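Local atomic coordinates of 5-formaminoimidazole-4-carboxamide-1-(beta)-D-ribofuranosyl 5'-monophosphate synthetase (Methanocaldococcus jannaschii, PDB entry 2R7K), a protein that catalyses the ATP- and formate-dependent, folate-independent formylation of AICAR to FAICAR in purine biosynthesis. Residues T205-H210 with L223-R228; I209-S214 with F294-L299. One frame throughout, in Å; residues are numbered along the deposited sequence.

Contact 1 of 2, residues T205-H210 with L223-R228; sequences TNFCIH and LGMDKR. With AMZ (aminoimidazole 4-carboxamide ribonucleotide), chain F.
Arg228 and Asp226 on one strand meet Asn206, Cys208 and His210 on the other in an antiparallel beta hairpin of the ATP-grasp fold, its two strands adjacent in a five-stranded sheet. Cys208 and Asp226 form a hydrogen-bonded pair, Ile209 and Met225 a non-hydrogen-bonded one, and Leu223 and Gly224 together face His210 in a classic beta bulge. Arg228 is worth following outward. Its CB and CG pass Asn206 OD1, which also accepts the Arg228 backbone N at 2.8 Å in the carbonyl plane. The chain then bends at CG (chi2 -68°), and CD and NE run past Cys208 SG. At the guanidinium, SG sits over one face, 3.5 Å from NH1, while AMZ O5 lies over the opposite face. Asp226 OD2 lies close to the guanidinium plane and takes NH1 on its syn lone pair at 3.1 Å, a salt bridge, and NH2 pairs with Asp316. A methionine in place of Arg228 would probably leave the carboxylates of Asp226 and Asp316 without their positive partner beside the bound nucleotide. On the other face of the sheet, Met225 SD approaches the Phe207 ring obliquely, a Met-aromatic contact, and Met225 CE packs on Ile209 CG1. The second Asp226 oxygen, OD1, takes a short 2.5 Å hydrogen bond from His210 NE2, with ring and carboxylate only 18° from coplanar.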
ATOM      1  N   THR A 205       4.024   1.869  36.523  1.00 35.83           N
ATOM      2  CA  THR A 205       3.556   1.255  35.291  1.00 30.46           C
ATOM      3  C   THR A 205       4.738   0.746  34.460  1.00 30.13           C
ATOM      4  O   THR A 205       5.742   1.435  34.306  1.00 31.86           O
ATOM      5  CB  THR A 205       2.713   2.258  34.494  1.00 28.19           C
ATOM      6  OG1 THR A 205       3.283   3.563  34.623  1.00 27.44           O
ATOM      7  CG2 THR A 205       1.300   2.308  35.032  1.00 23.61           C
ATOM      8  N   ASN A 206       4.617  -0.474  33.956  1.00 25.13           N
ATOM      9  CA  ASN A 206       5.657  -1.107  33.163  1.00 29.70           C
ATOM     10  C   ASN A 206       5.736  -0.590  31.722  1.00 30.77           C
ATOM     11  O   ASN A 206       4.769  -0.673  30.962  1.00 29.36           O
ATOM     12  CB  ASN A 206       5.414  -2.614  33.128  1.00 27.47           C
ATOM     13  CG  ASN A 206       6.515  -3.377  32.405  1.00 31.41           C
ATOM     14  OD1 ASN A 206       6.253  -4.418  31.815  1.00 34.54           O
ATOM     15  ND2 ASN A 206       7.749  -2.881  32.475  1.00 32.73           N
ATOM     16  N   PHE A 207       6.896  -0.061  31.358  1.00 31.95           N
ATOM     17  CA  PHE A 207       7.209   0.228  29.957  1.00 30.68           C
ATOM     18  C   PHE A 207       8.527  -0.438  29.605  1.00 29.81           C
ATOM     19  O   PHE A 207       9.578  -0.030  30.088  1.00 34.30           O
ATOM     20  CB  PHE A 207       7.329   1.728  29.728  1.00 29.88           C
ATOM     21  CG  PHE A 207       6.070   2.484  30.024  1.00 32.08           C
ATOM     22  CD1 PHE A 207       5.120   2.689  29.037  1.00 26.88           C
ATOM     23  CD2 PHE A 207       5.837   2.998  31.291  1.00 31.41           C
ATOM     24  CE1 PHE A 207       3.961   3.395  29.307  1.00 26.06           C
ATOM     25  CE2 PHE A 207       4.671   3.697  31.565  1.00 27.52           C
ATOM     26  CZ  PHE A 207       3.733   3.895  30.566  1.00 32.49           C
ATOM     27  N   CYS A 208       8.457  -1.494  28.797  1.00 32.50           N
ATOM     28  CA  CYS A 208       9.647  -2.081  28.200  1.00 28.56           C
ATOM     29  C   CYS A 208       9.909  -1.354  26.882  1.00 30.87           C
ATOM     30  O   CYS A 208       9.202  -1.541  25.904  1.00 32.26           O
ATOM     31  CB  CYS A 208       9.455  -3.580  27.990  1.00 30.72           C
ATOM     32  SG  CYS A 208       8.944  -4.456  29.526  1.00 38.92           S
ATOM     33  N   ILE A 209      10.915  -0.494  26.874  1.00 33.73           N
ATOM     34  CA  ILE A 209      11.125   0.408  25.748  1.00 33.25           C
ATOM     35  C   ILE A 209      12.138  -0.173  24.770  1.00 35.77           C
ATOM     36  O   ILE A 209      13.268  -0.501  25.139  1.00 30.12           O
ATOM     37  CB  ILE A 209      11.549   1.794  26.246  1.00 33.40           C
ATOM     38  CG1 ILE A 209      10.482   2.329  27.211  1.00 29.60           C
ATOM     39  CG2 ILE A 209      11.741   2.752  25.078  1.00 30.88           C
ATOM     40  CD1 ILE A 209      10.977   3.423  28.141  1.00 37.68           C
ATOM     41  N   HIS A 210      11.716  -0.326  23.522  1.00 28.63           N
ATOM     42  CA  HIS A 210      12.570  -0.938  22.515  1.00 31.82           C
ATOM     43  C   HIS A 210      13.225   0.127  21.637  1.00 30.33           C
ATOM     44  O   HIS A 210      12.549   0.868  20.902  1.00 36.64           O
ATOM     45  CB  HIS A 210      11.792  -1.976  21.698  1.00 24.78           C
ATOM     46  CG  HIS A 210      11.051  -2.970  22.544  1.00 31.57           C
ATOM     47  ND1 HIS A 210      11.655  -4.083  23.094  1.00 27.53           N
ATOM     48  CD2 HIS A 210       9.757  -3.009  22.944  1.00 27.61           C
ATOM     49  CE1 HIS A 210      10.766  -4.764  23.795  1.00 31.08           C
ATOM     50  NE2 HIS A 210       9.606  -4.135  23.718  1.00 34.59           N
ATOM     51  N   LEU A 223      11.474   2.455  18.678  1.00 31.65           N
ATOM     52  CA  LEU A 223      10.716   1.557  17.809  1.00 34.36           C
ATOM     53  C   LEU A 223       9.359   1.136  18.373  1.00 34.95           C
ATOM     54  O   LEU A 223       8.381   1.003  17.631  1.00 30.92           O
ATOM     55  CB  LEU A 223      11.556   0.325  17.445  1.00 26.22           C
ATOM     56  CG  LEU A 223      12.389   0.433  16.160  1.00 33.03           C
ATOM     57  CD1 LEU A 223      11.468   0.528  14.965  1.00 32.32           C
ATOM     58  CD2 LEU A 223      13.335   1.633  16.186  1.00 25.92           C
ATOM     59  N   GLY A 224       9.287   0.935  19.683  1.00 33.28           N
ATOM     60  CA  GLY A 224       8.015   0.580  20.308  1.00 33.20           C
ATOM     61  C   GLY A 224       8.125   0.295  21.793  1.00 36.66           C
ATOM     62  O   GLY A 224       9.210   0.391  22.375  1.00 32.19           O
ATOM     63  N   MET A 225       6.994  -0.059  22.404  1.00 31.80           N
ATOM     64  CA  MET A 225       6.945  -0.348  23.844  1.00 29.65           C
ATOM     65  C   MET A 225       5.909  -1.419  24.114  1.00 30.13           C
ATOM     66  O   MET A 225       4.871  -1.461  23.441  1.00 25.96           O
ATOM     67  CB  MET A 225       6.522   0.893  24.623  1.00 29.80           C
ATOM     68  CG  MET A 225       7.418   2.087  24.452  1.00 27.73           C
ATOM     69  SD  MET A 225       6.728   3.469  25.351  1.00 34.18           S
ATOM     70  CE  MET A 225       7.993   4.713  25.001  1.00 22.00           C
ATOM     71  N   ASP A 226       6.181  -2.258  25.112  1.00 28.85           N
ATOM     72  CA  ASP A 226       5.201  -3.217  25.625  1.00 29.00           C
ATOM     73  C   ASP A 226       5.219  -3.250  27.156  1.00 30.46           C
ATOM     74  O   ASP A 226       6.161  -2.777  27.790  1.00 28.53           O
ATOM     75  CB  ASP A 226       5.485  -4.635  25.099  1.00 25.19           C
ATOM     76  CG  ASP A 226       6.727  -5.276  25.746  1.00 40.63           C
ATOM     77  OD1 ASP A 226       7.852  -4.877  25.381  1.00 38.83           O
ATOM     78  OD2 ASP A 226       6.590  -6.205  26.593  1.00 39.77           O
ATOM     79  N   LYS A 227       4.169  -3.819  27.742  1.00 32.06           N
ATOM     80  CA  LYS A 227       4.203  -4.205  29.147  1.00 32.97           C
ATOM     81  C   LYS A 227       4.160  -5.726  29.229  1.00 35.38           C
ATOM     82  O   LYS A 227       3.540  -6.389  28.399  1.00 32.68           O
ATOM     83  CB  LYS A 227       3.058  -3.566  29.938  1.00 35.37           C
ATOM     84  CG  LYS A 227       1.690  -4.203  29.749  1.00 32.86           C
ATOM     85  CD  LYS A 227       0.642  -3.527  30.645  1.00 32.17           C
ATOM     86  CE  LYS A 227      -0.472  -4.495  31.016  1.00 38.48           C
ATOM     87  NZ  LYS A 227      -1.426  -3.928  32.004  1.00 39.01           N
ATOM     88  N   ARG A 228       4.838  -6.276  30.225  1.00 30.06           N
ATOM     89  CA  ARG A 228       4.951  -7.717  30.367  1.00 33.16           C
ATOM     90  C   ARG A 228       3.637  -8.280  30.861  1.00 27.29           C
ATOM     91  O   ARG A 228       2.877  -7.594  31.557  1.00 32.42           O
ATOM     92  CB  ARG A 228       6.058  -8.073  31.363  1.00 32.13           C
ATOM     93  CG  ARG A 228       7.432  -7.582  30.963  1.00 41.50           C
ATOM     94  CD  ARG A 228       7.920  -8.319  29.732  1.00 46.36           C
ATOM     95  NE  ARG A 228       9.373  -8.270  29.617  1.00 53.35           N
ATOM     96  CZ  ARG A 228      10.036  -7.786  28.570  1.00 50.11           C
ATOM     97  NH1 ARG A 228       9.381  -7.311  27.519  1.00 45.12           N
ATOM     98  NH2 ARG A 228      11.361  -7.789  28.575  1.00 46.08           N
TER
HETATM   99  O5  AMZ F 401       8.959 -10.846  26.632  1.00 42.59           O
HETATM  100  C6  AMZ F 401       8.928 -11.956  26.096  1.00 46.66           C
HETATM  101  N2  AMZ F 401       7.939 -12.413  25.327  1.00 39.28           N
HETATM  102  C3A AMZ F 401      10.075 -12.928  26.292  1.00 43.60           C
HETATM  103  C7A AMZ F 401      11.208 -12.679  27.029  1.00 48.53           C
HETATM  104  N3  AMZ F 401      11.483 -11.555  27.688  1.00 46.77           N
HETATM  105  N1  AMZ F 401      10.162 -14.149  25.786  1.00 42.94           N
HETATM  106  C5  AMZ F 401      11.330 -14.660  26.198  1.00 46.28           C
HETATM  107  N   AMZ F 401      11.971 -13.762  26.956  1.00 52.86           N
HETATM  108  C1  AMZ F 401      13.287 -13.939  27.587  1.00 56.79           C
HETATM  109  C2  AMZ F 401      13.146 -14.685  28.915  1.00 61.21           C
HETATM  110  C3  AMZ F 401      13.550 -16.106  28.570  1.00 61.17           C
HETATM  111  O2  AMZ F 401      14.226 -16.675  29.691  1.00 62.44           O
HETATM  112  O1  AMZ F 401      14.089 -14.134  29.838  1.00 67.07           O
HETATM  113  O   AMZ F 401      14.073 -14.765  26.689  1.00 57.11           O
HETATM  114  C   AMZ F 401      14.549 -15.908  27.425  1.00 62.73           C
HETATM  115  C4  AMZ F 401      14.506 -17.101  26.467  1.00 54.81           C
HETATM  116  O3  AMZ F 401      13.189 -17.255  25.947  1.00 47.10           O
HETATM  117  P   AMZ F 401      12.559 -18.713  25.762  1.00 50.54           P
HETATM  118  OP1 AMZ F 401      13.262 -19.585  24.782  1.00 49.61           O
HETATM  119  O4  AMZ F 401      12.543 -19.393  27.233  1.00 53.63           O
HETATM  120  OP2 AMZ F 401      11.011 -18.484  25.355  1.00 46.68           O
HETATM  121  O   HOH W   1       3.728  -5.599  33.869  1.00 37.89           O

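Contact 2 of 2, residues I209-S214 with F294-L299; sequences IHYFYS and FCLQSL. With ACP (phosphomethylphosphonic acid adenylate ester), chain E.
Phe294 lies against Tyr211 where two antiparallel strands run side by side in the five-stranded antiparallel sheet of the ATP-grasp fold, strand 292-300 flanking strand 205-214. Phe294 and Tyr211 form a hydrogen-bonded pair: Tyr211 N gives a bond to Phe294 O at 2.8 Å, and Phe294 N returns one to Tyr211 O. The Phe294 ring is swung between its own backbone N and carbonyl carbon (chi1 69°), which brings it back over its neighbour. Tyr211 CB sits above one face, 3.6 Å from the ring centroid in a CH-pi contact, and the two ring planes, 7° apart, are slid so far that they barely overlap. At its edge the Phe294 ring meets Tyr213 CB. Next comes Cys295, on the same face as His210; its SG approaches the imidazole, whose NE2 is held by Asp226, obliquely, 3.7 Å from His210 ND1. Leu296 is back on the side of the sheet that carries Tyr211, resting CG at 3.8 Å from Tyr211 CE2, while the Tyr211 hydroxyl beyond is hydrogen-bonded to Val271 O. The backbone of Leu296 exchanges two hydrogen bonds with Ile209. Gln297 points away from strand 205-214; it is predicted to be a magnesium ligand, and its NE2 reaches ACP O1B, donating at 3.3 Å. Ser298 OG, hydrogen-bonded to Phe207 O, lies 3.9 Å from Ile209 CD1, and at the far end Leu299 CD1 touches the adenine at ACP C2, 3.5 Å away.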
ATOM      1  N   ILE A 209      10.915  -0.494  26.874  1.00 33.73           N
ATOM      2  CA  ILE A 209      11.125   0.408  25.748  1.00 33.25           C
ATOM      3  C   ILE A 209      12.138  -0.173  24.770  1.00 35.77           C
ATOM      4  O   ILE A 209      13.268  -0.501  25.139  1.00 30.12           O
ATOM      5  CB  ILE A 209      11.549   1.794  26.246  1.00 33.40           C
ATOM      6  CG1 ILE A 209      10.482   2.329  27.211  1.00 29.60           C
ATOM      7  CG2 ILE A 209      11.741   2.752  25.078  1.00 30.88           C
ATOM      8  CD1 ILE A 209      10.977   3.423  28.141  1.00 37.68           C
ATOM      9  N   HIS A 210      11.716  -0.326  23.522  1.00 28.63           N
ATOM     10  CA  HIS A 210      12.570  -0.938  22.515  1.00 31.82           C
ATOM     11  C   HIS A 210      13.225   0.127  21.637  1.00 30.33           C
ATOM     12  O   HIS A 210      12.549   0.868  20.902  1.00 36.64           O
ATOM     13  CB  HIS A 210      11.792  -1.976  21.698  1.00 24.78           C
ATOM     14  CG  HIS A 210      11.051  -2.970  22.544  1.00 31.57           C
ATOM     15  ND1 HIS A 210      11.655  -4.083  23.094  1.00 27.53           N
ATOM     16  CD2 HIS A 210       9.757  -3.009  22.944  1.00 27.61           C
ATOM     17  CE1 HIS A 210      10.766  -4.764  23.795  1.00 31.08           C
ATOM     18  NE2 HIS A 210       9.606  -4.135  23.718  1.00 34.59           N
ATOM     19  N   TYR A 211      14.545   0.209  21.740  1.00 35.55           N
ATOM     20  CA  TYR A 211      15.331   1.164  20.970  1.00 31.28           C
ATOM     21  C   TYR A 211      16.126   0.458  19.869  1.00 31.76           C
ATOM     22  O   TYR A 211      16.341  -0.752  19.909  1.00 33.69           O
ATOM     23  CB  TYR A 211      16.343   1.896  21.856  1.00 30.50           C
ATOM     24  CG  TYR A 211      15.825   2.638  23.064  1.00 30.27           C
ATOM     25  CD1 TYR A 211      15.679   4.012  23.038  1.00 27.38           C
ATOM     26  CD2 TYR A 211      15.539   1.967  24.254  1.00 32.38           C
ATOM     27  CE1 TYR A 211      15.231   4.706  24.154  1.00 35.80           C
ATOM     28  CE2 TYR A 211      15.086   2.653  25.375  1.00 28.91           C
ATOM     29  CZ  TYR A 211      14.937   4.015  25.318  1.00 31.51           C
ATOM     30  OH  TYR A 211      14.494   4.702  26.416  1.00 34.71           O
ATOM     31  N   PHE A 212      16.596   1.240  18.905  1.00 34.18           N
ATOM     32  CA  PHE A 212      17.527   0.747  17.905  1.00 35.85           C
ATOM     33  C   PHE A 212      18.600   1.809  17.720  1.00 30.07           C
ATOM     34  O   PHE A 212      18.288   2.963  17.407  1.00 33.58           O
ATOM     35  CB  PHE A 212      16.811   0.466  16.577  1.00 31.50           C
ATOM     36  CG  PHE A 212      17.677  -0.213  15.537  1.00 28.86           C
ATOM     37  CD1 PHE A 212      17.701  -1.582  15.429  1.00 27.23           C
ATOM     38  CD2 PHE A 212      18.465   0.531  14.675  1.00 31.41           C
ATOM     39  CE1 PHE A 212      18.479  -2.208  14.472  1.00 32.00           C
ATOM     40  CE2 PHE A 212      19.251  -0.091  13.725  1.00 30.18           C
ATOM     41  CZ  PHE A 212      19.261  -1.461  13.628  1.00 28.24           C
ATOM     42  N   TYR A 213      19.858   1.445  17.965  1.00 35.12           N
ATOM     43  CA  TYR A 213      20.960   2.355  17.645  1.00 32.40           C
ATOM     44  C   TYR A 213      21.518   1.999  16.274  1.00 24.47           C
ATOM     45  O   TYR A 213      21.980   0.879  16.045  1.00 36.55           O
ATOM     46  CB  TYR A 213      22.087   2.338  18.685  1.00 35.46           C
ATOM     47  CG  TYR A 213      23.283   3.171  18.240  1.00 34.26           C
ATOM     48  CD1 TYR A 213      23.253   4.551  18.306  1.00 33.06           C
ATOM     49  CD2 TYR A 213      24.432   2.567  17.730  1.00 36.07           C
ATOM     50  CE1 TYR A 213      24.343   5.320  17.884  1.00 31.68           C
ATOM     51  CE2 TYR A 213      25.521   3.330  17.304  1.00 26.34           C
ATOM     52  CZ  TYR A 213      25.464   4.693  17.382  1.00 30.98           C
ATOM     53  OH  TYR A 213      26.546   5.446  16.961  1.00 40.16           O
ATOM     54  N   SER A 214      21.441   2.956  15.360  1.00 36.91           N
ATOM     55  CA  SER A 214      22.006   2.778  14.039  1.00 31.29           C
ATOM     56  C   SER A 214      23.414   3.356  14.012  1.00 25.35           C
ATOM     57  O   SER A 214      23.581   4.562  14.093  1.00 27.49           O
ATOM     58  CB  SER A 214      21.154   3.510  13.006  1.00 32.93           C
ATOM     59  OG  SER A 214      21.817   3.513  11.756  1.00 36.68           O
ATOM     60  N   PHE A 294      18.130  -2.595  21.442  1.00 39.06           N
ATOM     61  CA  PHE A 294      18.277  -2.765  22.886  1.00 39.45           C
ATOM     62  C   PHE A 294      17.016  -2.307  23.599  1.00 36.51           C
ATOM     63  O   PHE A 294      16.264  -1.478  23.083  1.00 37.64           O
ATOM     64  CB  PHE A 294      19.535  -2.065  23.436  1.00 29.30           C
ATOM     65  CG  PHE A 294      19.486  -0.556  23.397  1.00 27.19           C
ATOM     66  CD1 PHE A 294      19.016   0.164  24.483  1.00 31.29           C
ATOM     67  CD2 PHE A 294      19.945   0.142  22.287  1.00 31.97           C
ATOM     68  CE1 PHE A 294      18.980   1.552  24.461  1.00 32.54           C
ATOM     69  CE2 PHE A 294      19.925   1.535  22.257  1.00 27.19           C
ATOM     70  CZ  PHE A 294      19.443   2.243  23.346  1.00 31.09           C
ATOM     71  N   CYS A 295      16.787  -2.865  24.783  1.00 39.60           N
ATOM     72  CA  CYS A 295      15.565  -2.610  25.537  1.00 38.84           C
ATOM     73  C   CYS A 295      15.872  -2.121  26.948  1.00 37.09           C
ATOM     74  O   CYS A 295      16.714  -2.701  27.638  1.00 37.63           O
ATOM     75  CB  CYS A 295      14.742  -3.898  25.605  1.00 35.32           C
ATOM     76  SG  CYS A 295      13.195  -3.763  26.495  1.00 35.31           S
ATOM     77  N   LEU A 296      15.213  -1.044  27.364  1.00 28.92           N
ATOM     78  CA  LEU A 296      15.165  -0.678  28.779  1.00 29.95           C
ATOM     79  C   LEU A 296      13.829  -1.125  29.357  1.00 32.31           C
ATOM     80  O   LEU A 296      12.776  -0.677  28.911  1.00 34.10           O
ATOM     81  CB  LEU A 296      15.322   0.828  28.975  1.00 26.34           C
ATOM     82  CG  LEU A 296      16.676   1.425  28.596  1.00 27.25           C
ATOM     83  CD1 LEU A 296      16.678   2.888  28.984  1.00 26.88           C
ATOM     84  CD2 LEU A 296      17.812   0.678  29.271  1.00 31.99           C
ATOM     85  N   GLN A 297      13.871  -2.014  30.343  1.00 34.38           N
ATOM     86  CA  GLN A 297      12.659  -2.478  31.011  1.00 29.13           C
ATOM     87  C   GLN A 297      12.442  -1.649  32.265  1.00 34.96           C
ATOM     88  O   GLN A 297      13.182  -1.754  33.239  1.00 36.86           O
ATOM     89  CB  GLN A 297      12.783  -3.960  31.341  1.00 41.44           C
ATOM     90  CG  GLN A 297      13.020  -4.813  30.113  1.00 43.46           C
ATOM     91  CD  GLN A 297      13.728  -6.103  30.428  1.00 55.16           C
ATOM     92  OE1 GLN A 297      14.858  -6.328  29.986  1.00 57.23           O
ATOM     93  NE2 GLN A 297      13.073  -6.964  31.200  1.00 54.98           N
ATOM     94  N   SER A 298      11.429  -0.802  32.233  1.00 36.34           N
ATOM     95  CA  SER A 298      11.293   0.215  33.253  1.00 32.26           C
ATOM     96  C   SER A 298       9.947   0.208  33.976  1.00 37.36           C
ATOM     97  O   SER A 298       8.995  -0.462  33.569  1.00 37.79           O
ATOM     98  CB  SER A 298      11.559   1.589  32.644  1.00 36.02           C
ATOM     99  OG  SER A 298      10.548   1.924  31.713  1.00 47.54           O
ATOM    100  N   LEU A 299       9.899   0.942  35.080  1.00 35.68           N
ATOM    101  CA  LEU A 299       8.668   1.172  35.794  1.00 32.69           C
ATOM    102  C   LEU A 299       8.536   2.659  35.986  1.00 30.88           C
ATOM    103  O   LEU A 299       9.491   3.326  36.367  1.00 34.93           O
ATOM    104  CB  LEU A 299       8.681   0.448  37.140  1.00 38.58           C
ATOM    105  CG  LEU A 299       8.605  -1.073  37.030  1.00 40.55           C
ATOM    106  CD1 LEU A 299       9.067  -1.750  38.325  1.00 35.88           C
ATOM    107  CD2 LEU A 299       7.195  -1.510  36.629  1.00 33.04           C
TER
HETATM  108  PG  ACP E 400      13.095 -13.011  32.619  1.00 82.19           P
HETATM  109  O1G ACP E 400      12.854 -14.434  33.070  1.00 83.07           O
HETATM  110  O2G ACP E 400      14.426 -12.813  31.929  1.00 80.72           O
HETATM  111  O3G ACP E 400      11.922 -12.405  31.880  1.00 84.48           O
HETATM  112  PB  ACP E 400      13.873 -10.400  33.803  1.00 69.14           P
HETATM  113  O1B ACP E 400      13.362  -9.954  32.454  1.00 72.71           O
HETATM  114  O2B ACP E 400      15.372 -10.406  34.018  1.00 69.65           O
HETATM  115  C3B ACP E 400      13.220 -12.056  34.151  1.00 73.08           C
HETATM  116  PA  ACP E 400      13.309  -9.557  36.468  1.00 43.50           P
HETATM  117  O1A ACP E 400      14.234  -8.495  36.999  1.00 43.10           O
HETATM  118  O2A ACP E 400      13.485 -11.007  36.840  1.00 46.26           O
HETATM  119  O3A ACP E 400      13.238  -9.370  34.866  1.00 57.80           O
HETATM  120  O5' ACP E 400      11.821  -9.149  36.888  1.00 42.97           O
HETATM  121  C5' ACP E 400      10.759 -10.078  36.732  1.00 36.77           C
HETATM  122  C4' ACP E 400       9.492  -9.273  36.915  1.00 41.13           C
HETATM  123  O4' ACP E 400       9.399  -8.824  38.270  1.00 39.22           O
HETATM  124  C3' ACP E 400       9.508  -8.006  36.073  1.00 37.53           C
HETATM  125  O3' ACP E 400       8.994  -8.214  34.750  1.00 42.27           O
HETATM  126  C2' ACP E 400       8.647  -7.061  36.883  1.00 41.93           C
HETATM  127  O2' ACP E 400       7.278  -7.272  36.543  1.00 42.84           O
HETATM  128  C1' ACP E 400       8.888  -7.493  38.328  1.00 34.38           C
HETATM  129  N9  ACP E 400       9.937  -6.636  38.919  1.00 33.81           N
HETATM  130  C8  ACP E 400      11.259  -6.787  38.706  1.00 31.03           C
HETATM  131  N7  ACP E 400      11.969  -5.846  39.372  1.00 33.89           N
HETATM  132  C5  ACP E 400      11.087  -5.075  40.036  1.00 33.30           C
HETATM  133  C6  ACP E 400      11.170  -3.913  40.945  1.00 31.22           C
HETATM  134  N6  ACP E 400      12.365  -3.368  41.271  1.00 34.99           N
HETATM  135  N1  ACP E 400      10.014  -3.407  41.422  1.00 36.47           N
HETATM  136  C2  ACP E 400       8.816  -3.939  41.104  1.00 34.20           C
HETATM  137  N3  ACP E 400       8.667  -4.999  40.286  1.00 35.61           N
HETATM  138  C4  ACP E 400       9.747  -5.595  39.726  1.00 28.69           C

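Strand 205-214 is common to both contacts and lies between its two partners: 219-230 borders it in contact 1 and 292-300 in contact 2, in a five-stranded antiparallel sheet whose outer strands are 253-263 and 306-312. The contact centres are about 8 Å apart. The hairpin of contact 1 closes within a short loop, whereas 79 residues, strand 253-263 and helix 268-285 among them, separate the segments of contact 2. Ser298 stitches the two together, its OG to Phe207 O (2.7 Å) and its O to Asn206 ND2 (2.9 Å), both probable hydrogen bonds. Thus one sheet carries Arg228 beside AMZ and Gln297 beside the ATP analogue, bringing both substrate sites together.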